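Long-range contacts in carboxylic ester hydrolase (Aspergillus niger, PDB 7K4O), which acts as a tannin acyl hydrolase, probably cleaving ester bonds of tannins as a serine esterase of the tannase and feruloyl esterase family: residues I14-P20 and A164-V169; I78-A82 and V111-A116; A131-M135 and T146-F150; L136-L142 and L359-G365; I428-E432 and A516-R520. All coordinates share one frame; numbering follows the deposited sequence.

Contact 1 (I14-P20 and A164-V169); sequences IVKAALP and ALTRNV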
# COMPACT_ATOMS: atom_id res chain seq x y z
N ILE A 14 10.75 -34.75 1.83
CA ILE A 14 11.36 -33.92 0.75
C ILE A 14 11.59 -32.50 1.29
O ILE A 14 12.69 -31.93 1.13
CB ILE A 14 10.51 -33.93 -0.52
CG1 ILE A 14 10.56 -35.30 -1.19
CG2 ILE A 14 10.91 -32.80 -1.44
CD1 ILE A 14 11.89 -35.63 -1.87
N VAL A 15 10.61 -31.96 1.98
CA VAL A 15 10.73 -30.55 2.45
C VAL A 15 11.73 -30.47 3.59
O VAL A 15 12.60 -29.56 3.62
CB VAL A 15 9.36 -29.99 2.83
CG1 VAL A 15 9.50 -28.68 3.59
CG2 VAL A 15 8.51 -29.83 1.62
N LYS A 16 11.72 -31.41 4.53
CA LYS A 16 12.69 -31.37 5.63
C LYS A 16 14.11 -31.45 5.09
O LYS A 16 15.00 -30.71 5.59
CB LYS A 16 12.46 -32.54 6.60
CG LYS A 16 11.33 -32.34 7.57
CD LYS A 16 11.09 -33.57 8.44
CE LYS A 16 9.81 -33.46 9.23
NZ LYS A 16 9.72 -34.59 10.19
N ALA A 17 14.34 -32.25 4.05
CA ALA A 17 15.70 -32.43 3.50
C ALA A 17 16.11 -31.15 2.76
O ALA A 17 17.32 -30.94 2.64
CB ALA A 17 15.77 -33.64 2.58
N ALA A 18 15.17 -30.31 2.29
CA ALA A 18 15.51 -29.10 1.51
C ALA A 18 15.63 -27.85 2.42
O ALA A 18 16.08 -26.79 1.96
CB ALA A 18 14.43 -28.86 0.50
N LEU A 19 15.18 -27.93 3.67
CA LEU A 19 15.29 -26.72 4.52
C LEU A 19 16.75 -26.35 4.68
O LEU A 19 17.63 -27.19 4.80
CB LEU A 19 14.70 -27.00 5.90
CG LEU A 19 13.19 -26.99 5.99
CD1 LEU A 19 12.82 -27.57 7.36
CD2 LEU A 19 12.62 -25.61 5.76
N PRO A 20 17.09 -25.04 4.74
CA PRO A 20 18.43 -24.66 5.14
C PRO A 20 18.63 -25.14 6.57
O PRO A 20 17.69 -25.19 7.37
CB PRO A 20 18.42 -23.14 5.01
CG PRO A 20 16.97 -22.77 5.20
CD PRO A 20 16.16 -23.91 4.62
N ALA A 164 16.32 -20.13 -0.06
CA ALA A 164 17.21 -21.29 0.13
C ALA A 164 16.38 -22.58 -0.01
O ALA A 164 16.87 -23.52 -0.66
CB ALA A 164 17.92 -21.24 1.45
N LEU A 165 15.21 -22.66 0.62
CA LEU A 165 14.33 -23.85 0.52
C LEU A 165 13.99 -24.10 -0.96
O LEU A 165 14.06 -25.27 -1.42
CB LEU A 165 13.06 -23.64 1.33
CG LEU A 165 11.98 -24.70 1.09
CD1 LEU A 165 12.45 -26.04 1.58
CD2 LEU A 165 10.68 -24.31 1.76
N THR A 166 13.63 -23.06 -1.69
CA THR A 166 13.18 -23.14 -3.11
C THR A 166 14.36 -23.67 -3.93
O THR A 166 14.15 -24.63 -4.71
CB THR A 166 12.76 -21.78 -3.62
OG1 THR A 166 11.62 -21.31 -2.88
CG2 THR A 166 12.44 -21.78 -5.11
N ARG A 167 15.57 -23.12 -3.76
CA ARG A 167 16.75 -23.65 -4.52
C ARG A 167 16.97 -25.13 -4.23
O ARG A 167 17.22 -25.92 -5.19
CB ARG A 167 18.04 -22.93 -4.18
CG ARG A 167 18.12 -21.55 -4.79
CD ARG A 167 19.52 -21.02 -4.43
NE ARG A 167 19.71 -19.87 -5.28
CZ ARG A 167 20.10 -19.93 -6.55
NH1 ARG A 167 20.19 -18.81 -7.25
NH2 ARG A 167 20.37 -21.09 -7.11
N ASN A 168 16.87 -25.52 -2.97
CA ASN A 168 17.17 -26.92 -2.58
C ASN A 168 16.08 -27.85 -3.11
O ASN A 168 16.41 -28.93 -3.66
CB ASN A 168 17.35 -27.06 -1.09
CG ASN A 168 18.56 -26.34 -0.53
OD1 ASN A 168 19.52 -26.13 -1.27
ND2 ASN A 168 18.51 -25.96 0.75
N VAL A 169 14.81 -27.50 -2.96
CA VAL A 169 13.70 -28.45 -3.18
C VAL A 169 13.54 -28.74 -4.66
O VAL A 169 13.21 -29.89 -5.00
CB VAL A 169 12.42 -27.99 -2.46
CG1 VAL A 169 11.70 -27.00 -3.29
CG2 VAL A 169 11.56 -29.20 -2.10
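The methyl group of Ala18 presses against the helix of Ala164-Val169, where its CB meets CD1 of Leu165 at 3.6 Å and CB of Val169 stands almost as near. A one-carbon side chain suits this place, since the CA atoms of Ala18 and Asn168 are 4.9 Å apart. Toward one end of the patch CG2 of Ile14 touches CG2 of Val169 (3.7 Å), the two branched chains crossing at about a right angle; toward the other, CB of Pro20 rests on CB of Ala164. Leu165 has CG anti to the backbone N (chi1 169°), which carries CD1 in among Val15, Ala18 and Leu19. One polar link accompanies these groups: Asn168 ND2 gives a nearly straight hydrogen bond to Ala18 O (2.8 Å, 165°). The oxygen lies in the amide plane of Asn168, while the nitrogen comes from above the carbonyl plane. Behind this shell, Val15 and Leu19 lean on Val35 of strand 28-47, and Thr166, on the far side of its helix, packs on Phe86 and Leu178. The chemistry implies an apolar joint between two helix ends, in which an asparagine amide satisfies a carbonyl where helix 12-18 runs out.

Contact 2 (I78-A82 and V111-A116); sequences IWLPA and VMYGAA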
# COMPACT_ATOMS: atom_id res chain seq x y z
N ILE A 78 4.60 -21.46 2.76
CA ILE A 78 5.17 -21.34 1.41
C ILE A 78 4.39 -22.31 0.52
O ILE A 78 4.24 -23.46 0.90
CB ILE A 78 6.69 -21.67 1.44
CG1 ILE A 78 7.45 -20.61 2.28
CG2 ILE A 78 7.27 -21.74 0.03
CD1 ILE A 78 8.91 -20.97 2.52
N TRP A 79 3.92 -21.81 -0.59
CA TRP A 79 3.25 -22.66 -1.60
C TRP A 79 4.25 -22.95 -2.71
O TRP A 79 4.71 -22.00 -3.36
CB TRP A 79 2.02 -21.99 -2.12
CG TRP A 79 0.91 -21.80 -1.13
CD1 TRP A 79 0.90 -22.08 0.21
CD2 TRP A 79 -0.37 -21.24 -1.43
NE1 TRP A 79 -0.32 -21.72 0.75
CE2 TRP A 79 -1.10 -21.16 -0.22
CE3 TRP A 79 -0.96 -20.75 -2.59
CZ2 TRP A 79 -2.40 -20.67 -0.18
CZ3 TRP A 79 -2.24 -20.24 -2.55
CH2 TRP A 79 -2.95 -20.19 -1.35
N LEU A 80 4.47 -24.23 -2.96
CA LEU A 80 5.43 -24.72 -3.99
C LEU A 80 4.69 -25.23 -5.21
O LEU A 80 3.86 -26.14 -5.12
CB LEU A 80 6.26 -25.83 -3.39
CG LEU A 80 7.11 -25.53 -2.17
CD1 LEU A 80 7.77 -26.79 -1.66
CD2 LEU A 80 8.18 -24.49 -2.48
N PRO A 81 4.92 -24.64 -6.39
CA PRO A 81 4.39 -25.23 -7.62
C PRO A 81 4.86 -26.67 -7.84
O PRO A 81 5.88 -27.13 -7.36
CB PRO A 81 4.97 -24.36 -8.74
CG PRO A 81 5.36 -23.04 -8.03
CD PRO A 81 5.70 -23.40 -6.61
N ALA A 82 4.07 -27.39 -8.61
CA ALA A 82 4.49 -28.70 -9.12
C ALA A 82 5.83 -28.49 -9.85
O ALA A 82 6.01 -27.47 -10.53
CB ALA A 82 3.45 -29.22 -10.07
N VAL A 111 2.18 -18.56 -7.43
CA VAL A 111 2.10 -19.98 -7.88
C VAL A 111 1.65 -20.00 -9.35
O VAL A 111 2.21 -20.79 -10.13
CB VAL A 111 1.16 -20.79 -7.00
CG1 VAL A 111 0.88 -22.16 -7.60
CG2 VAL A 111 1.72 -20.90 -5.60
N MET A 112 0.75 -19.12 -9.74
CA MET A 112 0.23 -19.18 -11.13
C MET A 112 1.30 -18.71 -12.13
O MET A 112 1.12 -18.99 -13.33
CB MET A 112 -1.06 -18.39 -11.30
CG MET A 112 -0.87 -16.91 -11.20
SD MET A 112 -2.38 -15.95 -11.52
CE MET A 112 -3.46 -16.54 -10.24
N TYR A 113 2.38 -18.06 -11.70
CA TYR A 113 3.54 -17.70 -12.56
C TYR A 113 4.74 -18.61 -12.25
O TYR A 113 5.88 -18.25 -12.57
CB TYR A 113 3.85 -16.21 -12.42
CG TYR A 113 2.80 -15.36 -13.05
CD1 TYR A 113 2.67 -15.23 -14.43
CD2 TYR A 113 1.82 -14.77 -12.27
CE1 TYR A 113 1.63 -14.49 -14.98
CE2 TYR A 113 0.76 -14.08 -12.83
CZ TYR A 113 0.65 -13.92 -14.20
OH TYR A 113 -0.37 -13.21 -14.78
N GLY A 114 4.52 -19.78 -11.67
CA GLY A 114 5.57 -20.76 -11.38
C GLY A 114 6.56 -20.32 -10.34
O GLY A 114 7.72 -20.78 -10.35
N ALA A 115 6.10 -19.48 -9.39
CA ALA A 115 6.94 -19.03 -8.26
C ALA A 115 6.56 -19.76 -6.99
O ALA A 115 5.37 -19.82 -6.64
CB ALA A 115 6.82 -17.55 -8.08
N ALA A 116 7.58 -20.26 -6.30
CA ALA A 116 7.47 -20.57 -4.87
C ALA A 116 7.06 -19.27 -4.19
O ALA A 116 7.69 -18.24 -4.44
CB ALA A 116 8.76 -21.18 -4.35
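Pro81 sets CG and CD against the backbone of Ala115 and Ala116, CG 3.5 Å from Ala115 O, and this is the tight part of the contact. Beside it Leu80 CD2 reaches the CB of Ala116 (3.8 Å), and Trp79 O receives a CA-H...O contact from Ala116 CA at 3.5 Å. A proline fits here because it brings a compact, rigid hydrocarbon ring and has no N-H to leave without a partner. Alanine at 116 is small enough to let the two chains lie close, their CA atoms at Leu80 and Ala116 being 4.7 Å apart.

Val111 fills the adjoining corner: its CG2 touches CB of Trp79 (3.7 Å) and lies near the plane of the indole, at the edge of the ring. The indole itself is held from elsewhere, its NE1 hydrogen-bonded to Glu77 OE1 and its ring stacked with Tyr57. Gly114, with a positive phi of 67°, is the C-prime residue of a Schellman motif that ends the short helix and turns the chain toward the strand.

The looser side is the bend at Met112 and Tyr113, whose side chains set out away from strand 74-81 and do not touch Ile78-Ala82. Partly exposed, Tyr113 packs on Met482, Ala483 and Ile486 of helix 481-491 and touches a bound 2-[2-(2-ethoxyethoxy)ethoxy]ethanol molecule. In the mixed sheet, strand 74-81 lies between strand 50-66 and strand 115-120, antiparallel to both, while strand 115-120 continues the sheet parallel to strand 89-93 on its other side.

Contact 3 (A131-M135 and T146-F150); sequences ADTAM and TLYMF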
# COMPACT_ATOMS: atom_id res chain seq x y z
N ALA A 131 0.26 -7.64 14.35
CA ALA A 131 1.40 -7.00 15.03
C ALA A 131 0.86 -6.18 16.21
O ALA A 131 1.58 -6.07 17.21
CB ALA A 131 2.17 -6.12 14.10
N ASP A 132 -0.32 -5.59 16.06
CA ASP A 132 -0.88 -4.74 17.15
C ASP A 132 -1.17 -5.56 18.39
O ASP A 132 -0.76 -5.08 19.50
CB ASP A 132 -2.04 -3.91 16.67
CG ASP A 132 -3.20 -4.63 16.02
OD1 ASP A 132 -3.09 -5.83 15.76
OD2 ASP A 132 -4.17 -3.90 15.69
N THR A 133 -1.61 -6.81 18.26
CA THR A 133 -1.88 -7.68 19.43
C THR A 133 -0.58 -8.12 20.11
O THR A 133 -0.63 -8.45 21.29
CB THR A 133 -2.78 -8.85 19.07
OG1 THR A 133 -2.04 -9.84 18.35
CG2 THR A 133 -3.95 -8.36 18.23
N ALA A 134 0.56 -8.04 19.45
CA ALA A 134 1.85 -8.48 19.98
C ALA A 134 2.78 -7.30 20.34
O ALA A 134 3.91 -7.57 20.75
CB ALA A 134 2.50 -9.41 18.95
N MET A 135 2.34 -6.07 20.15
CA MET A 135 3.26 -4.91 20.18
C MET A 135 3.62 -4.52 21.62
O MET A 135 4.69 -3.89 21.76
CB MET A 135 2.64 -3.73 19.43
CG MET A 135 3.57 -2.61 19.11
SD MET A 135 4.96 -3.05 18.02
CE MET A 135 4.05 -3.15 16.48
N THR A 146 8.76 -7.37 18.38
CA THR A 146 7.58 -7.21 17.51
C THR A 146 7.78 -6.03 16.57
O THR A 146 7.50 -6.15 15.36
CB THR A 146 6.28 -7.02 18.31
OG1 THR A 146 6.15 -8.11 19.22
CG2 THR A 146 5.09 -6.89 17.40
N LEU A 147 8.20 -4.88 17.10
CA LEU A 147 8.43 -3.68 16.30
C LEU A 147 9.40 -3.98 15.16
O LEU A 147 9.08 -3.65 14.01
CB LEU A 147 8.98 -2.55 17.19
CG LEU A 147 9.40 -1.31 16.45
CD1 LEU A 147 8.21 -0.61 15.84
CD2 LEU A 147 10.13 -0.32 17.34
N TYR A 148 10.55 -4.57 15.48
CA TYR A 148 11.59 -4.81 14.45
C TYR A 148 11.11 -5.88 13.45
O TYR A 148 11.41 -5.71 12.23
CB TYR A 148 12.94 -5.19 15.09
CG TYR A 148 13.75 -3.96 15.42
CD1 TYR A 148 13.45 -3.19 16.54
CD2 TYR A 148 14.85 -3.58 14.66
CE1 TYR A 148 14.20 -2.06 16.84
CE2 TYR A 148 15.59 -2.44 14.94
CZ TYR A 148 15.28 -1.68 16.06
OH TYR A 148 16.02 -0.58 16.40
N MET A 149 10.50 -6.96 13.92
CA MET A 149 9.99 -7.99 13.00
C MET A 149 8.93 -7.38 12.04
O MET A 149 9.02 -7.59 10.82
CB MET A 149 9.39 -9.12 13.81
CG MET A 149 10.43 -10.04 14.42
SD MET A 149 11.35 -10.99 13.14
CE MET A 149 10.17 -12.32 12.90
N PHE A 150 7.99 -6.59 12.54
CA PHE A 150 6.98 -5.94 11.68
C PHE A 150 7.65 -4.94 10.75
O PHE A 150 7.32 -4.87 9.55
CB PHE A 150 5.93 -5.25 12.56
CG PHE A 150 4.75 -4.65 11.85
CD1 PHE A 150 3.95 -5.40 11.00
CD2 PHE A 150 4.39 -3.33 12.07
CE1 PHE A 150 2.84 -4.85 10.39
CE2 PHE A 150 3.29 -2.76 11.43
CZ PHE A 150 2.49 -3.53 10.64
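Thr146 OG1 donates a 2.8 Å hydrogen bond to Ala134 O, tying the loop before strand 141-142 to the first turns of helix 144-169, a long helix of this alpha/beta-hydrolase-clan enzyme. The hydroxyl comes from well above the carbonyl plane of Ala134. It can do so because OG1 stands beside the backbone N (chi1 -55°); the same torsion leaves CG2 anti to that nitrogen, also turned to the loop, 3.6 Å from Ala131 O and 3.9 Å from Met135 SD. Threonine thus serves twice, its hydroxyl satisfying a loop carbonyl and its methyl packing against the loop backbone and the Met135 thioether.

Met135 curls over the helix: bends at chi2 and chi3 fold its thioether back, so that SD comes within 4.1 Å of Leu147 CB. A flexible, unbranched chain is well suited to following such a curved surface. The small residues Ala131 and Ala134 both point toward the helix and let the loop approach it.

Farther along, the helix offers Phe150, whose ring makes a cation-pi pair with Arg190 of helix 187-196 and whose side chain is about 7 Å from the bound gallic acid. Its contact with the loop is a CH-pi interaction: Ala131 CB sits over one face, 3.8 Å from the ring centroid and 18° off the normal, displaced toward CG and CD1.

Contact 4 (L136-L142 and L359-G365); sequences LLANGTL and LLVDKNG. With NAG (2-acetamido-2-deoxy-beta-D-glucopyranose), chain E; NAG (2-acetamido-2-deoxy-beta-D-glucopyranose), chain H.
Gly140 N gives a nearly straight hydrogen bond to Lys363 O (2.8 Å, 170°), joining two tight bends of the backbone. Ala138 to Thr141 form a type II beta turn with Gly140 at its third position, where a positive phi (94°) comes easily to a residue without a side chain; a classic bulge at Leu137 and Ala138, both facing Thr141, adjoins it. Across from it, Lys363 also takes a positive phi as the first residue to leave helix 351-361.

Leu136 is the main apolar plug. Its CD1 lies 3.5 Å from Lys363 O, and its CG meets CD1 of Leu359 at 4.0 Å. Leu359 O, buried beneath this leucine, has no polar partner in the model. Leu142, modelled in two conformations, in one of them places CD1 4.0 Å from Leu360 CD2, so this contact is less certain. Lys363 lends its CB and CG to the same apolar surface, then bends at its last torsion (chi4 64°) to bring NZ to Leu360 O at 3.2 Å; NZ also makes a salt bridge with Glu389.

At the surface Asn139 OD1 approaches Asn364 CA (3.3 Å), while each asparagine carries an N-acetylglucosamine bonded through ND2 to C1 of the sugar. Asn139-Gly140-Thr141 is an N-X-T sequon. With both sugars in place, the arrangement is that of two neighbouring N-glycosylation sites on surface turns, consistent with a secreted enzyme.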
# COMPACT_ATOMS: atom_id res chain seq x y z
N LEU A 136 2.79 -4.83 22.62
CA LEU A 136 3.02 -4.33 23.99
C LEU A 136 3.30 -5.48 24.94
O LEU A 136 2.52 -6.44 25.01
CB LEU A 136 1.84 -3.51 24.50
CG LEU A 136 1.45 -2.30 23.68
CD1 LEU A 136 0.20 -1.66 24.27
CD2 LEU A 136 2.56 -1.30 23.51
N LEU A 137 4.39 -5.38 25.68
CA LEU A 137 4.65 -6.30 26.81
C LEU A 137 3.79 -5.94 28.04
O LEU A 137 3.50 -6.86 28.84
CB LEU A 137 6.13 -6.29 27.17
CG LEU A 137 7.11 -6.79 26.11
CD1 LEU A 137 8.54 -6.64 26.58
CD2 LEU A 137 6.81 -8.26 25.76
N ALA A 138 3.46 -4.68 28.20
CA ALA A 138 2.66 -4.12 29.31
C ALA A 138 2.25 -2.74 28.86
O ALA A 138 2.76 -2.23 27.86
CB ALA A 138 3.46 -4.05 30.61
N ASN A 139 1.35 -2.11 29.59
CA ASN A 139 1.01 -0.72 29.33
C ASN A 139 2.24 0.12 29.64
O ASN A 139 2.76 0.03 30.78
CB ASN A 139 -0.22 -0.28 30.12
CG ASN A 139 -1.48 -0.92 29.58
OD1 ASN A 139 -1.70 -1.01 28.35
ND2 ASN A 139 -2.28 -1.44 30.49
N GLY A 140 2.72 0.82 28.62
CA GLY A 140 3.95 1.62 28.65
C GLY A 140 5.18 0.90 28.16
O GLY A 140 6.21 1.57 28.10
N THR A 141 5.11 -0.37 27.81
CA THR A 141 6.33 -1.14 27.47
C THR A 141 6.17 -1.79 26.09
O THR A 141 5.41 -2.74 25.97
CB THR A 141 6.62 -2.21 28.51
OG1 THR A 141 6.62 -1.62 29.82
CG2 THR A 141 7.95 -2.88 28.29
N LEU A 142 6.82 -1.21 25.09
CA LEU A 142 6.87 -1.90 23.77
C LEU A 142 7.70 -3.24 23.72
O LEU A 142 8.74 -3.53 24.42
CB LEU A 142 7.53 -0.90 22.82
CG LEU A 142 6.99 -0.86 21.40
CD1 LEU A 142 5.63 -0.19 21.37
CD2 LEU A 142 7.96 -0.12 20.49
N LEU A 359 -1.22 2.93 20.49
CA LEU A 359 -0.34 1.75 20.48
C LEU A 359 1.15 2.16 20.48
O LEU A 359 1.93 1.52 21.16
CB LEU A 359 -0.61 0.92 19.23
CG LEU A 359 0.12 -0.42 19.18
CD1 LEU A 359 -0.40 -1.37 20.24
CD2 LEU A 359 0.01 -0.97 17.76
N LEU A 360 1.54 3.11 19.64
CA LEU A 360 2.95 3.35 19.36
C LEU A 360 3.44 4.70 19.92
O LEU A 360 4.63 4.91 19.94
CB LEU A 360 3.19 3.23 17.86
CG LEU A 360 3.15 1.79 17.34
CD1 LEU A 360 2.97 1.83 15.83
CD2 LEU A 360 4.41 1.06 17.73
N VAL A 361 2.55 5.57 20.36
CA VAL A 361 2.94 6.82 21.04
C VAL A 361 2.71 6.63 22.54
O VAL A 361 3.69 6.63 23.31
CB VAL A 361 2.21 8.02 20.45
CG1 VAL A 361 2.61 9.29 21.23
CG2 VAL A 361 2.49 8.18 18.96
N ASP A 362 1.48 6.39 22.95
CA ASP A 362 1.11 6.20 24.38
C ASP A 362 1.49 4.81 24.87
O ASP A 362 1.67 4.57 26.10
CB ASP A 362 -0.37 6.45 24.58
CG ASP A 362 -0.81 7.89 24.29
OD1 ASP A 362 0.03 8.78 24.15
OD2 ASP A 362 -2.04 8.08 24.16
N LYS A 363 1.53 3.83 23.97
CA LYS A 363 1.92 2.44 24.28
C LYS A 363 1.00 1.83 25.34
O LYS A 363 1.45 1.02 26.17
CB LYS A 363 3.40 2.37 24.64
CG LYS A 363 4.32 2.90 23.55
CD LYS A 363 5.75 3.06 24.01
CE LYS A 363 6.74 3.59 23.00
NZ LYS A 363 6.48 4.98 22.52
N ASN A 364 -0.29 2.09 25.24
CA ASN A 364 -1.21 1.51 26.25
C ASN A 364 -2.60 1.23 25.72
O ASN A 364 -3.52 1.20 26.56
CB ASN A 364 -1.30 2.44 27.46
CG ASN A 364 -1.82 3.82 27.16
OD1 ASN A 364 -2.33 4.09 26.06
ND2 ASN A 364 -1.72 4.72 28.16
N GLY A 365 -2.78 0.98 24.43
CA GLY A 365 -4.08 0.56 23.89
C GLY A 365 -4.05 0.51 22.39
O GLY A 365 -2.99 0.76 21.78
C1 NAG E . -2.14 6.07 28.12
C2 NAG E . -2.93 6.54 29.39
C3 NAG E . -3.20 8.01 29.35
C4 NAG E . -1.84 8.74 29.23
C5 NAG E . -1.10 8.21 28.01
C6 NAG E . 0.32 8.78 27.98
C7 NAG E . -4.35 4.74 30.29
C8 NAG E . -5.69 4.09 30.17
N2 NAG E . -4.15 5.75 29.47
O3 NAG E . -3.84 8.21 30.61
O4 NAG E . -2.02 10.13 28.93
O5 NAG E . -0.97 6.83 28.08
O6 NAG E . 1.22 8.05 28.85
O7 NAG E . -3.55 4.39 31.12
C1 NAG H . -3.60 -2.00 30.20
C2 NAG H . -4.06 -3.16 31.06
C3 NAG H . -5.49 -3.55 30.73
C4 NAG H . -6.30 -2.29 30.97
C5 NAG H . -5.78 -1.16 30.07
C6 NAG H . -6.56 0.15 30.09
C7 NAG H . -2.92 -4.86 29.67
C8 NAG H . -1.48 -5.16 29.27
N2 NAG H . -3.03 -4.12 30.75
O3 NAG H . -5.84 -4.70 31.49
O4 NAG H . -7.61 -2.43 30.46
O5 NAG H . -4.45 -0.89 30.46
O6 NAG H . -6.86 0.51 31.45
O7 NAG H . -3.90 -5.16 29.01

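Contact 5 (I428-E432 and A516-R520); sequences IRYWE and AWPLR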
# COMPACT_ATOMS: atom_id res chain seq x y z
N ILE A 428 4.00 10.05 -4.96
CA ILE A 428 4.82 10.97 -5.77
C ILE A 428 5.95 11.51 -4.92
O ILE A 428 7.10 11.60 -5.39
CB ILE A 428 3.94 12.12 -6.34
CG1 ILE A 428 3.10 11.69 -7.55
CG2 ILE A 428 4.85 13.24 -6.75
CD1 ILE A 428 2.03 10.74 -7.28
N ARG A 429 5.66 11.90 -3.68
CA ARG A 429 6.71 12.51 -2.86
C ARG A 429 7.93 11.59 -2.71
O ARG A 429 9.06 12.06 -2.75
CB ARG A 429 6.18 12.93 -1.48
CG ARG A 429 7.25 13.73 -0.75
CD ARG A 429 6.73 14.23 0.60
NE ARG A 429 7.69 15.05 1.27
CZ ARG A 429 7.78 16.39 1.15
NH1 ARG A 429 6.92 17.07 0.41
NH2 ARG A 429 8.72 17.05 1.81
N TYR A 430 7.70 10.31 -2.48
CA TYR A 430 8.85 9.40 -2.27
C TYR A 430 9.66 9.26 -3.55
O TYR A 430 10.90 9.27 -3.48
CB TYR A 430 8.39 8.04 -1.76
CG TYR A 430 9.55 7.13 -1.48
CD1 TYR A 430 10.47 7.41 -0.47
CD2 TYR A 430 9.80 6.01 -2.28
CE1 TYR A 430 11.58 6.61 -0.24
CE2 TYR A 430 10.88 5.18 -2.05
CZ TYR A 430 11.77 5.48 -1.04
OH TYR A 430 12.85 4.66 -0.86
N TRP A 431 8.98 9.11 -4.69
CA TRP A 431 9.72 9.00 -5.97
C TRP A 431 10.56 10.26 -6.17
O TRP A 431 11.75 10.19 -6.55
CB TRP A 431 8.73 8.74 -7.11
CG TRP A 431 9.33 8.56 -8.46
CD1 TRP A 431 9.55 7.37 -9.10
CD2 TRP A 431 9.70 9.60 -9.39
NE1 TRP A 431 10.03 7.59 -10.37
CE2 TRP A 431 10.16 8.94 -10.56
CE3 TRP A 431 9.70 11.00 -9.37
CZ2 TRP A 431 10.58 9.65 -11.68
CZ3 TRP A 431 10.12 11.69 -10.49
CH2 TRP A 431 10.58 11.01 -11.61
N GLU A 432 10.01 11.42 -5.84
CA GLU A 432 10.80 12.66 -5.98
C GLU A 432 11.97 12.74 -4.99
O GLU A 432 13.00 13.28 -5.33
CB GLU A 432 9.88 13.88 -5.79
CG GLU A 432 8.76 14.03 -6.82
CD GLU A 432 9.21 14.42 -8.21
OE1 GLU A 432 10.41 14.59 -8.40
OE2 GLU A 432 8.32 14.55 -9.09
N ALA A 516 3.31 6.69 -16.90
CA ALA A 516 4.41 6.70 -15.92
C ALA A 516 4.67 8.14 -15.53
O ALA A 516 4.93 8.98 -16.41
CB ALA A 516 5.66 6.09 -16.48
N TRP A 517 4.64 8.39 -14.23
CA TRP A 517 5.08 9.67 -13.64
C TRP A 517 6.41 10.05 -14.25
O TRP A 517 7.29 9.21 -14.41
CB TRP A 517 5.19 9.52 -12.10
CG TRP A 517 5.57 10.79 -11.42
CD1 TRP A 517 6.81 11.18 -11.02
CD2 TRP A 517 4.70 11.92 -11.18
NE1 TRP A 517 6.76 12.46 -10.52
CE2 TRP A 517 5.49 12.94 -10.63
CE3 TRP A 517 3.35 12.17 -11.45
CZ2 TRP A 517 4.97 14.19 -10.32
CZ3 TRP A 517 2.82 13.40 -11.10
CH2 TRP A 517 3.64 14.40 -10.57
N PRO A 518 6.69 11.33 -14.58
CA PRO A 518 5.81 12.49 -14.35
C PRO A 518 4.86 12.89 -15.48
O PRO A 518 4.26 13.96 -15.41
CB PRO A 518 6.85 13.60 -14.19
CG PRO A 518 7.94 13.23 -15.15
CD PRO A 518 8.00 11.72 -15.07
N LEU A 519 4.68 11.99 -16.45
CA LEU A 519 3.67 12.20 -17.50
C LEU A 519 2.29 11.99 -16.88
O LEU A 519 2.11 11.22 -15.90
CB LEU A 519 3.94 11.24 -18.67
CG LEU A 519 5.32 11.37 -19.31
CD1 LEU A 519 5.51 10.29 -20.36
CD2 LEU A 519 5.50 12.76 -19.93
N ARG A 520 1.27 12.64 -17.46
CA ARG A 520 -0.14 12.47 -17.06
C ARG A 520 -0.98 12.06 -18.27
O ARG A 520 -0.61 12.42 -19.40
CB ARG A 520 -0.76 13.77 -16.51
CG ARG A 520 0.01 14.53 -15.45
CD ARG A 520 0.40 13.70 -14.25
NE ARG A 520 -0.70 13.06 -13.57
CZ ARG A 520 -0.71 11.74 -13.26
NH1 ARG A 520 0.30 10.94 -13.61
NH2 ARG A 520 -1.73 11.25 -12.61
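The indole of Trp517 is held between Ile428 and Pro518, with Trp431 and Glu432 at its rim. Ile428 CG1 lies over one face, 3.8 Å from the centroid of the six-membered ring and only 6° off its normal, a CH-pi contact; CB of Pro518 covers the opposite face. The peptide before Pro518 is cis, which helps to fold the proline back over its neighbour. The edge of Trp517 points at the face of Trp431 in a T-shaped pair, the planes 81° apart and CD1 of Trp517 3.3 Å from CE3 of Trp431. Both tryptophans have CG anti to the backbone N, and this extends the rings toward each other from helix and loop.

At the same edge, Trp517 NE1 donates in its ring plane to Glu432 OE2 (3.0 Å, 151°), reaching it from above the carboxylate plane. OE2 is shared with Tyr444 OH, and OE1 forms a salt bridge with Arg435, so this buried acid is well satisfied. Trp431 in turn bonds through NE1 to Tyr455 O. Here helix 425-438, which with helix 444-452 forms the beta-alpha-beta crossover between parallel strands 410-416 and 455-460, receives a loop that pairs with edge strand 455-460 through Trp517 and Leu457.

Overall arrangement
Along the chain, contact 2 falls within the span between the segments of contact 1, as does contact 3, which alternates with contact 4; contact 5 comes last. In space there are two touching pairs and one outlier. Contacts 1 and 2, 14 Å apart between centres, meet where helix 144-169 backs on the sheet through Leu165 and Ile78, near strands 50-66 and 74-81. Contacts 3 and 4 are 11 Å apart and share packing of Leu359 on Asp132 and Met135. Helix 144-169 joins the pairs, its start in contact 3 and its end in contact 1. Contact 5 lies across the chain's centre from contacts 3 and 4, beside strand 455-460, the sheet edge opposite strand 28-47.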